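Local coordinates for putative N-acetylmuramoyl-L-alanine amidase (Neisseria meningitidis MC58, PDB 3CZX), which probably hydrolyses, as a zinc-dependent amidase, the link between N-acetylmuramoyl residues and L-amino acid residues in certain cell-wall glycopeptides, at residues 30-35 and 160-165; 40-43 and 48-51; 90-95 and 100-105; 124-129 and 136-141. One frame throughout, in Å; residues are numbered along the deposited sequence.

Contact 1 (30-35 and 160-165); sequences AQDMRN and TTKWGI
A single salt bridge, between Asp-32 and Lys-162, joins two helices of the alpha/beta amidase fold, helix 26-45 and helix 152-177, which both lie beside the mixed beta-sheet. Lys-162 NZ gives a hydrogen bond to Asp-32 OD2 over 2.9 Å. The ammonium group does not come in the plane of the carboxylate but from above it, 52° out of that plane. The lysine leaves its helix with CG anti to the backbone N and then turns sharply at chi3 (76°), and the two side chains cross at about a right angle. The methylenes brush past the aspartate on the way: Lys-162 CD lies 3.5 Å from Asp-32 OD2 and 4.0 Å from Asp-32 CB. The same charges work across the dimer. For both residues the stronger partner is the one on the second subunit: Asp-32 OD2 with Lys-162 there, and Lys-162 NZ with Asp-32 there, while Asp-32 OD1 accepts a bond from Trp-163 NE1 of the second subunit. Two carboxylates and two ammonium groups thus share a reciprocal cluster, which probably favours the charged form of each. Beside this bridge the selenomethionine Met-33 reaches Phe-158 and Cys-166 of helix 152-177, adding an apolar join between the helices. On another flank of helix 26-45, Arg-34 has a salt bridge to Asp-52. Its NH2, bonded also to Gly-55 O, gives a hydrogen bond of 2.9 Å to Asn-35 OD1, with an N-H...O angle of 148° and the nitrogen above the amide carbonyl plane.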
# COMPACT_ATOMS: atom_id res chain seq x y z
N ALA A 30 -0.07 -0.58 -9.70
CA ALA A 30 1.22 -1.17 -10.03
C ALA A 30 2.30 -0.76 -9.02
O ALA A 30 3.12 -1.59 -8.59
CB ALA A 30 1.61 -0.81 -11.48
N GLN A 31 2.33 0.52 -8.63
CA GLN A 31 3.18 1.02 -7.56
C GLN A 31 2.95 0.19 -6.28
O GLN A 31 3.91 -0.23 -5.66
CB GLN A 31 2.90 2.51 -7.32
CG GLN A 31 3.50 3.09 -6.09
CD GLN A 31 3.17 4.55 -5.90
OE1 GLN A 31 2.08 4.98 -6.29
NE2 GLN A 31 4.10 5.32 -5.34
N ASP A 32 1.70 -0.03 -5.90
CA ASP A 32 1.41 -0.78 -4.68
C ASP A 32 1.97 -2.20 -4.82
O ASP A 32 2.60 -2.73 -3.90
CB ASP A 32 -0.08 -0.91 -4.39
CG ASP A 32 -0.67 0.33 -3.74
OD1 ASP A 32 0.12 1.22 -3.34
OD2 ASP A 32 -1.93 0.38 -3.66
N MSE A 33 1.69 -2.86 -5.96
CA MSE A 33 2.17 -4.23 -6.12
C MSE A 33 3.68 -4.31 -6.01
O MSE A 33 4.19 -5.19 -5.29
CB MSE A 33 1.70 -4.84 -7.44
CG MSE A 33 0.24 -5.08 -7.46
SE MSE A 33 -0.45 -6.02 -9.05
CE MSE A 33 -1.11 -4.45 -10.02
N ARG A 34 4.39 -3.45 -6.73
CA ARG A 34 5.86 -3.46 -6.70
C ARG A 34 6.37 -3.20 -5.26
O ARG A 34 7.20 -3.94 -4.72
CB ARG A 34 6.45 -2.48 -7.72
CG ARG A 34 7.97 -2.31 -7.60
CD ARG A 34 8.35 -0.93 -7.07
NE ARG A 34 8.30 0.06 -8.13
CZ ARG A 34 7.71 1.25 -8.05
NH1 ARG A 34 7.75 2.05 -9.10
NH2 ARG A 34 7.02 1.62 -6.99
N ASN A 35 5.83 -2.15 -4.62
CA ASN A 35 6.32 -1.77 -3.29
C ASN A 35 6.10 -2.86 -2.26
O ASN A 35 6.98 -3.12 -1.41
CB ASN A 35 5.67 -0.44 -2.83
CG ASN A 35 6.27 0.76 -3.52
OD1 ASN A 35 7.24 0.66 -4.23
ND2 ASN A 35 5.66 1.94 -3.32
N THR A 160 -9.51 -5.10 -1.51
CA THR A 160 -9.75 -5.62 -0.14
C THR A 160 -8.74 -6.65 0.34
O THR A 160 -8.70 -6.91 1.52
CB THR A 160 -11.15 -6.23 0.00
OG1 THR A 160 -11.24 -7.40 -0.83
CG2 THR A 160 -12.22 -5.19 -0.36
N THR A 161 -7.94 -7.22 -0.58
CA THR A 161 -6.99 -8.30 -0.25
C THR A 161 -5.59 -8.04 -0.83
O THR A 161 -4.80 -8.94 -0.94
CB THR A 161 -7.51 -9.66 -0.72
OG1 THR A 161 -8.91 -9.73 -0.41
CG2 THR A 161 -6.81 -10.82 0.00
N LYS A 162 -5.30 -6.79 -1.12
CA LYS A 162 -4.05 -6.36 -1.75
C LYS A 162 -2.82 -6.88 -1.03
O LYS A 162 -1.92 -7.47 -1.65
CB LYS A 162 -4.06 -4.82 -1.71
CG LYS A 162 -2.88 -4.16 -2.29
CD LYS A 162 -3.19 -2.72 -2.54
CE LYS A 162 -3.16 -1.94 -1.25
NZ LYS A 162 -3.61 -0.58 -1.53
N TRP A 163 -2.77 -6.72 0.28
CA TRP A 163 -1.56 -7.08 1.01
C TRP A 163 -1.39 -8.57 1.04
O TRP A 163 -0.26 -9.09 0.96
CB TRP A 163 -1.55 -6.45 2.44
CG TRP A 163 -1.44 -4.98 2.39
CD1 TRP A 163 -2.44 -4.09 2.17
CD2 TRP A 163 -0.24 -4.21 2.54
NE1 TRP A 163 -1.94 -2.81 2.14
CE2 TRP A 163 -0.60 -2.85 2.37
CE3 TRP A 163 1.10 -4.53 2.78
CZ2 TRP A 163 0.33 -1.83 2.44
CZ3 TRP A 163 2.02 -3.50 2.85
CH2 TRP A 163 1.63 -2.17 2.68
N GLY A 164 -2.50 -9.30 1.13
CA GLY A 164 -2.47 -10.75 1.11
C GLY A 164 -2.07 -11.33 -0.24
O GLY A 164 -1.34 -12.34 -0.32
N ILE A 165 -2.59 -10.71 -1.32
CA ILE A 165 -2.24 -11.12 -2.68
C ILE A 165 -0.74 -10.89 -2.91
O ILE A 165 -0.04 -11.78 -3.43
CB ILE A 165 -3.15 -10.41 -3.76
CG1 ILE A 165 -4.60 -10.88 -3.64
CG2 ILE A 165 -2.57 -10.58 -5.18
CD1 ILE A 165 -5.57 -10.04 -4.43

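Contact 2 (40-43 and 48-51); sequences ILRN and TVKT
Arg-42 and Val-49 cross at about a right angle where helix 26-45 hands over to strand 49-51, the closing step of a beta-alpha-beta crossover that begins with the neighbouring parallel strand 6-10. The arginine runs extended from CG to NE, passing over the valine with NE 3.8 Å from Val-49 CB, and Val-49 CG1 lies over one face of its guanidinium. Its tip is then placed at the outer edge of the strand. There Arg-42 NH2 gives a hydrogen bond of 2.8 Å to Val-49 O, bent to 148° at the hydrogen and reaching the carbonyl from 49° above its plane. Strand 49-51 is the outermost strand of its sheet in this chain; Thr-48 and Lys-50 bond to strand 6-10, and the Val-49 carbonyl faces the other way, where the arginine meets it. On the inner side, Val-49 turns CG2 to the helix. That methyl meets Leu-41 CB at 3.8 Å, again with the two side chains about perpendicular, and Arg-42 CG at 4.1 Å. Leu-41 continues the apolar layer onto Ile-6, Leu-8 and helix 152-177. Thr-51 CG2 approaches the guanidinium obliquely, and two waters at the guanidinium edge carry the link onward. Water 2 accepts from Thr-51 N at 2.9 Å and, weakly, from Arg-42 NH2. Thr-51 OG1 is also bonded to the backbone N of Gly-53. Water 1 accepts from Arg-42 NH1 at 3.1 Å and lies 2.6 Å from Thr-51 OG1, hydrogen-bonded to it.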
# COMPACT_ATOMS: atom_id res chain seq x y z
N ILE A 40 8.26 -7.20 1.27
CA ILE A 40 8.15 -8.52 1.88
C ILE A 40 9.38 -9.36 1.53
O ILE A 40 9.93 -10.09 2.38
CB ILE A 40 6.83 -9.23 1.49
CG1 ILE A 40 5.63 -8.45 2.07
CG2 ILE A 40 6.81 -10.67 1.99
CD1 ILE A 40 4.25 -8.94 1.68
N LEU A 41 9.82 -9.29 0.28
CA LEU A 41 11.01 -10.05 -0.10
C LEU A 41 12.22 -9.58 0.73
O LEU A 41 13.02 -10.40 1.19
CB LEU A 41 11.26 -9.94 -1.61
CG LEU A 41 10.31 -10.72 -2.53
CD1 LEU A 41 10.48 -10.27 -3.94
CD2 LEU A 41 10.48 -12.25 -2.42
N ARG A 42 12.33 -8.28 0.91
CA ARG A 42 13.42 -7.70 1.75
C ARG A 42 13.23 -8.01 3.24
O ARG A 42 14.14 -8.58 3.88
CB ARG A 42 13.53 -6.22 1.48
CG ARG A 42 14.00 -5.90 0.13
CD ARG A 42 13.75 -4.45 -0.25
NE ARG A 42 14.46 -4.02 -1.42
CZ ARG A 42 14.15 -2.96 -2.17
NH1 ARG A 42 13.11 -2.16 -1.86
NH2 ARG A 42 14.88 -2.65 -3.22
N ASN A 43 12.06 -7.69 3.80
CA ASN A 43 11.80 -7.92 5.26
C ASN A 43 11.76 -9.33 5.74
O ASN A 43 12.42 -9.67 6.74
CB ASN A 43 10.46 -7.31 5.69
CG ASN A 43 10.40 -5.84 5.47
OD1 ASN A 43 11.43 -5.20 5.29
ND2 ASN A 43 9.18 -5.28 5.47
N THR A 48 17.78 -9.82 -2.11
CA THR A 48 18.20 -8.68 -2.91
C THR A 48 17.14 -8.41 -3.95
O THR A 48 16.90 -9.24 -4.84
CB THR A 48 19.48 -8.97 -3.68
OG1 THR A 48 20.53 -9.24 -2.76
CG2 THR A 48 19.89 -7.80 -4.52
N VAL A 49 16.57 -7.22 -3.85
CA VAL A 49 15.61 -6.72 -4.83
C VAL A 49 16.09 -5.40 -5.40
O VAL A 49 16.44 -4.48 -4.65
CB VAL A 49 14.22 -6.53 -4.22
CG1 VAL A 49 13.21 -6.17 -5.30
CG2 VAL A 49 13.80 -7.80 -3.48
N LYS A 50 16.09 -5.30 -6.71
CA LYS A 50 16.33 -4.03 -7.39
C LYS A 50 15.04 -3.54 -8.00
O LYS A 50 14.35 -4.29 -8.65
CB LYS A 50 17.43 -4.18 -8.44
CG LYS A 50 18.74 -4.69 -7.86
CD LYS A 50 19.94 -4.50 -8.76
CE LYS A 50 21.08 -5.46 -8.35
NZ LYS A 50 22.35 -5.09 -9.05
N THR A 51 14.74 -2.26 -7.82
CA THR A 51 13.51 -1.69 -8.33
C THR A 51 13.77 -0.38 -9.07
O THR A 51 14.90 0.15 -9.09
CB THR A 51 12.53 -1.42 -7.18
OG1 THR A 51 13.03 -0.31 -6.39
CG2 THR A 51 12.36 -2.62 -6.26
O HOH W 1 12.34 0.06 -3.88
O HOH W 2 16.00 -0.81 -5.62

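Contact 3 (90-95 and 100-105); sequences IEALST and RWCQVL
Apolar contact joins Ala-92 and Ser-94 of strand 91-94 to Cys-102 of helix 99-113, the first strand and the helix of a beta-alpha-beta unit that ends in strand 123-125. Three small side chains let the backbones come close, with the CA atoms of Ala-92 and Cys-102 only 5.5 Å apart. Ala-92 and Ser-94, two apart in the strand, both direct CB to the helix. Cys-102 turns SG back beside its own backbone N (chi1 -70°), which brings the sulfur over the strand between the two. Cys-102 SG lies 3.7 Å from Ala-92 CB and 3.8 Å from Ser-94 CB. The same layer continues across the sheet to strand 142-145, whose Ile-142 touches both Ser-94 and Cys-102. One turn further along the helix, Leu-105 also faces the strand and packs on Ile-173 of helix 152-177.

Among polar interactions, no hydrogen bond crosses between the two segments. Ser-94 offers its CB to the sulfur, while its OG, anti to the backbone N at chi1 -167°, bonds to Gly-141 O, just before strand 142-145. On the far side of the helix, Arg-100 has a salt bridge to Glu-176, and Val-104 CG2 sits over one face of its guanidinium, nearer the border than the middle. Cysteine CB shares in the packing too: Cys-102 CB is 3.8 Å from Ala-92 CB.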
# COMPACT_ATOMS: atom_id res chain seq x y z
N ILE A 90 -5.86 -13.98 -15.07
CA ILE A 90 -4.47 -13.72 -14.77
C ILE A 90 -3.60 -14.11 -15.93
O ILE A 90 -3.72 -15.21 -16.44
CB ILE A 90 -4.03 -14.65 -13.60
CG1 ILE A 90 -4.80 -14.33 -12.31
CG2 ILE A 90 -2.50 -14.57 -13.38
CD1 ILE A 90 -4.81 -15.51 -11.33
N GLU A 91 -2.68 -13.23 -16.29
CA GLU A 91 -1.68 -13.62 -17.25
C GLU A 91 -0.38 -12.87 -17.07
O GLU A 91 -0.32 -11.78 -16.49
CB GLU A 91 -2.20 -13.51 -18.66
CG GLU A 91 -2.53 -12.13 -19.15
CD GLU A 91 -3.16 -12.13 -20.56
OE1 GLU A 91 -4.00 -13.00 -20.89
OE2 GLU A 91 -2.77 -11.27 -21.35
N ALA A 92 0.67 -13.49 -17.60
CA ALA A 92 2.03 -12.95 -17.54
C ALA A 92 2.65 -13.23 -18.88
O ALA A 92 2.61 -14.38 -19.35
CB ALA A 92 2.81 -13.63 -16.44
N LEU A 93 3.19 -12.18 -19.50
CA LEU A 93 3.74 -12.21 -20.84
C LEU A 93 5.24 -12.25 -20.72
O LEU A 93 5.81 -11.39 -20.08
CB LEU A 93 3.34 -10.93 -21.58
CG LEU A 93 3.82 -10.74 -23.00
CD1 LEU A 93 3.00 -11.70 -23.89
CD2 LEU A 93 3.70 -9.22 -23.47
N SER A 94 5.90 -13.23 -21.35
CA SER A 94 7.36 -13.22 -21.35
C SER A 94 7.86 -14.13 -22.46
O SER A 94 7.06 -14.69 -23.19
CB SER A 94 7.89 -13.67 -20.00
OG SER A 94 9.27 -13.41 -19.82
N THR A 95 9.17 -14.26 -22.52
CA THR A 95 9.81 -15.30 -23.37
C THR A 95 9.56 -16.69 -22.77
O THR A 95 9.39 -16.86 -21.57
CB THR A 95 11.34 -15.06 -23.41
OG1 THR A 95 11.87 -14.95 -22.08
CG2 THR A 95 11.70 -13.79 -24.18
N ARG A 100 7.99 -21.05 -16.63
CA ARG A 100 7.85 -21.55 -15.29
C ARG A 100 7.66 -20.40 -14.32
O ARG A 100 6.76 -20.47 -13.50
CB ARG A 100 9.06 -22.40 -14.92
CG ARG A 100 9.22 -22.74 -13.48
CD ARG A 100 8.09 -23.46 -12.89
NE ARG A 100 8.45 -23.81 -11.51
CZ ARG A 100 7.64 -24.46 -10.67
NH1 ARG A 100 6.41 -24.82 -11.06
NH2 ARG A 100 8.04 -24.73 -9.44
N TRP A 101 8.46 -19.34 -14.42
CA TRP A 101 8.27 -18.22 -13.50
C TRP A 101 6.89 -17.60 -13.64
O TRP A 101 6.26 -17.29 -12.63
CB TRP A 101 9.31 -17.13 -13.74
CG TRP A 101 10.52 -17.28 -12.97
CD1 TRP A 101 11.76 -17.50 -13.46
CD2 TRP A 101 10.65 -17.17 -11.54
NE1 TRP A 101 12.67 -17.54 -12.43
CE2 TRP A 101 12.01 -17.33 -11.24
CE3 TRP A 101 9.75 -16.92 -10.50
CZ2 TRP A 101 12.49 -17.30 -9.92
CZ3 TRP A 101 10.24 -16.88 -9.17
CH2 TRP A 101 11.60 -17.06 -8.92
N CYS A 102 6.42 -17.43 -14.87
CA CYS A 102 5.05 -16.90 -15.13
C CYS A 102 4.00 -17.75 -14.45
O CYS A 102 3.00 -17.22 -13.92
CB CYS A 102 4.79 -16.82 -16.64
SG CYS A 102 5.76 -15.53 -17.45
N GLN A 103 4.21 -19.06 -14.49
CA GLN A 103 3.25 -20.03 -13.94
C GLN A 103 3.30 -20.01 -12.39
O GLN A 103 2.25 -20.07 -11.73
CB GLN A 103 3.50 -21.42 -14.50
CG GLN A 103 3.10 -21.50 -15.97
CD GLN A 103 3.48 -22.76 -16.68
OE1 GLN A 103 4.41 -23.50 -16.27
NE2 GLN A 103 2.77 -23.03 -17.78
N VAL A 104 4.50 -19.88 -11.83
CA VAL A 104 4.66 -19.75 -10.36
C VAL A 104 3.91 -18.50 -9.86
O VAL A 104 3.15 -18.57 -8.90
CB VAL A 104 6.15 -19.65 -9.98
CG1 VAL A 104 6.34 -19.23 -8.52
CG2 VAL A 104 6.87 -20.96 -10.26
N LEU A 105 4.12 -17.38 -10.55
CA LEU A 105 3.47 -16.10 -10.18
C LEU A 105 1.96 -16.23 -10.31
O LEU A 105 1.21 -15.83 -9.44
CB LEU A 105 3.94 -14.95 -11.05
CG LEU A 105 5.45 -14.63 -10.87
CD1 LEU A 105 5.91 -13.73 -12.02
CD2 LEU A 105 5.71 -13.97 -9.51

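Contact 4 (124-129 and 136-141); sequences KPDNAG and YAQAGG
Gln-138 O accepts a hydrogen bond of 2.8 Å from water 3, and the same water gives its other bond to Asp-126 OD1 at 3.1 Å. This water is the polar bridge across the contact, for no direct hydrogen bond joins the two segments. Asp-126 holds its CG between the backbone N and the carbonyl carbon (chi1 63°), and from there the carboxylate leans over the end of the helix. Asp-126 OD1 comes within 3.8 Å of Gln-138 CG and 3.9 Å of Gln-138 CA. It is thus the base of the glutamine that meets the carboxylate; beyond CG the glutamine runs on extended, and its amide plane stands 90° to the carboxylate plane. Deeper in, Asp-126 CB faces Ala-137 CB at 4.4 Å, and Asp-126 also packs on Thr-95 and Pro-96. The contact thereby joins the 3-10 turn that follows strand 123-125, an outermost strand, within this chain, of the mixed beta-sheet of this alpha/beta fold, to the end of helix 134-138. That helix lies on strand 142-145, where Tyr-136 and Ala-137 both touch Val-143. Its end is a Schellman motif: Gly-140 takes a positive phi (99°), and two amides turn back into the last turn, Gly-140 N to Ala-137 O at 3.0 Å and Gly-141 N to Tyr-136 O at 2.9 Å. Beyond this end the chain passes close by the tyrosine ring, with Gly-141 CA 3.7 Å from Tyr-136 CE2, while Tyr-136 OH bonds to Thr-9 OG1.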
# COMPACT_ATOMS: atom_id res chain seq x y z
N LYS A 124 1.67 -16.37 -21.26
CA LYS A 124 1.48 -16.05 -22.66
C LYS A 124 2.82 -15.63 -23.24
O LYS A 124 3.58 -14.91 -22.60
CB LYS A 124 0.45 -14.95 -22.79
CG LYS A 124 -0.93 -15.53 -22.46
CD LYS A 124 -1.99 -15.03 -23.33
CE LYS A 124 -3.36 -15.53 -22.87
NZ LYS A 124 -4.43 -14.49 -23.01
N PRO A 125 3.15 -16.14 -24.45
CA PRO A 125 4.48 -15.87 -25.00
C PRO A 125 4.60 -14.52 -25.65
O PRO A 125 3.64 -14.01 -26.17
CB PRO A 125 4.62 -16.97 -26.08
CG PRO A 125 3.21 -17.15 -26.56
CD PRO A 125 2.37 -17.05 -25.29
N ASP A 126 5.81 -13.98 -25.66
CA ASP A 126 6.04 -12.67 -26.26
C ASP A 126 5.76 -12.62 -27.77
O ASP A 126 5.26 -11.62 -28.29
CB ASP A 126 7.47 -12.20 -25.97
CG ASP A 126 8.53 -13.11 -26.59
OD1 ASP A 126 9.43 -12.59 -27.27
OD2 ASP A 126 8.48 -14.33 -26.38
N ASN A 127 6.03 -13.73 -28.47
CA ASN A 127 5.90 -13.76 -29.93
C ASN A 127 4.50 -13.52 -30.43
O ASN A 127 4.31 -13.22 -31.62
CB ASN A 127 6.48 -15.07 -30.51
CG ASN A 127 5.57 -16.27 -30.33
OD1 ASN A 127 4.72 -16.31 -29.44
ND2 ASN A 127 5.75 -17.29 -31.19
N ALA A 128 3.51 -13.64 -29.54
CA ALA A 128 2.11 -13.43 -29.87
C ALA A 128 1.51 -12.25 -29.08
O ALA A 128 0.30 -12.03 -29.12
CB ALA A 128 1.34 -14.71 -29.60
N GLY A 129 2.36 -11.48 -28.41
CA GLY A 129 1.90 -10.47 -27.46
C GLY A 129 1.60 -9.13 -28.10
O GLY A 129 2.17 -8.78 -29.14
N TYR A 136 9.79 -5.05 -22.93
CA TYR A 136 10.24 -5.56 -21.61
C TYR A 136 10.15 -7.08 -21.59
O TYR A 136 11.09 -7.75 -21.15
CB TYR A 136 9.36 -4.95 -20.52
CG TYR A 136 9.76 -5.14 -19.06
CD1 TYR A 136 10.34 -4.09 -18.34
CD2 TYR A 136 9.47 -6.32 -18.38
CE1 TYR A 136 10.68 -4.23 -16.99
CE2 TYR A 136 9.83 -6.48 -17.07
CZ TYR A 136 10.42 -5.43 -16.36
OH TYR A 136 10.72 -5.55 -15.02
N ALA A 137 9.03 -7.60 -22.07
CA ALA A 137 8.82 -9.05 -22.20
C ALA A 137 9.80 -9.65 -23.20
O ALA A 137 10.45 -10.66 -22.91
CB ALA A 137 7.35 -9.36 -22.60
N GLN A 138 9.94 -9.02 -24.37
CA GLN A 138 10.91 -9.49 -25.38
C GLN A 138 12.34 -9.55 -24.87
O GLN A 138 13.12 -10.46 -25.24
CB GLN A 138 10.81 -8.65 -26.65
CG GLN A 138 9.48 -8.82 -27.35
CD GLN A 138 9.26 -7.85 -28.49
OE1 GLN A 138 9.80 -6.73 -28.49
NE2 GLN A 138 8.44 -8.26 -29.46
N ALA A 139 12.69 -8.61 -23.99
CA ALA A 139 14.04 -8.55 -23.42
C ALA A 139 14.28 -9.59 -22.34
O ALA A 139 15.39 -9.65 -21.80
CB ALA A 139 14.32 -7.16 -22.89
N GLY A 140 13.26 -10.38 -21.99
CA GLY A 140 13.37 -11.40 -20.96
C GLY A 140 12.84 -11.01 -19.58
O GLY A 140 13.05 -11.71 -18.60
N GLY A 141 12.15 -9.88 -19.51
CA GLY A 141 11.38 -9.54 -18.32
C GLY A 141 10.00 -10.17 -18.43
O GLY A 141 9.60 -10.65 -19.50
O HOH W 3 12.47 -12.28 -27.33

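In the fold
Contacts 1 and 2 share helix 26-45 and touch where Arg-34 CD lies 4.2 Å from Thr-51 CB; their centres are 14 Å apart. Contacts 3 and 4 belong to neighbouring strands, 91-94 and 123-125, with centres 10 Å apart and a salt bridge of 2.6 Å from Lys-124 NZ to Glu-91 OE1. Contact 1 lies across the chain's centre from both, and its long loop encloses the other three. None of the residues that bind the zinc ion, His-12, Glu-26 and His-78, belongs to the four contacts. Ala-137 and Ala-92 have side chains about 12 and 13 Å from the metal, and that of Asp-32 is about 11 Å from that of Glu-26.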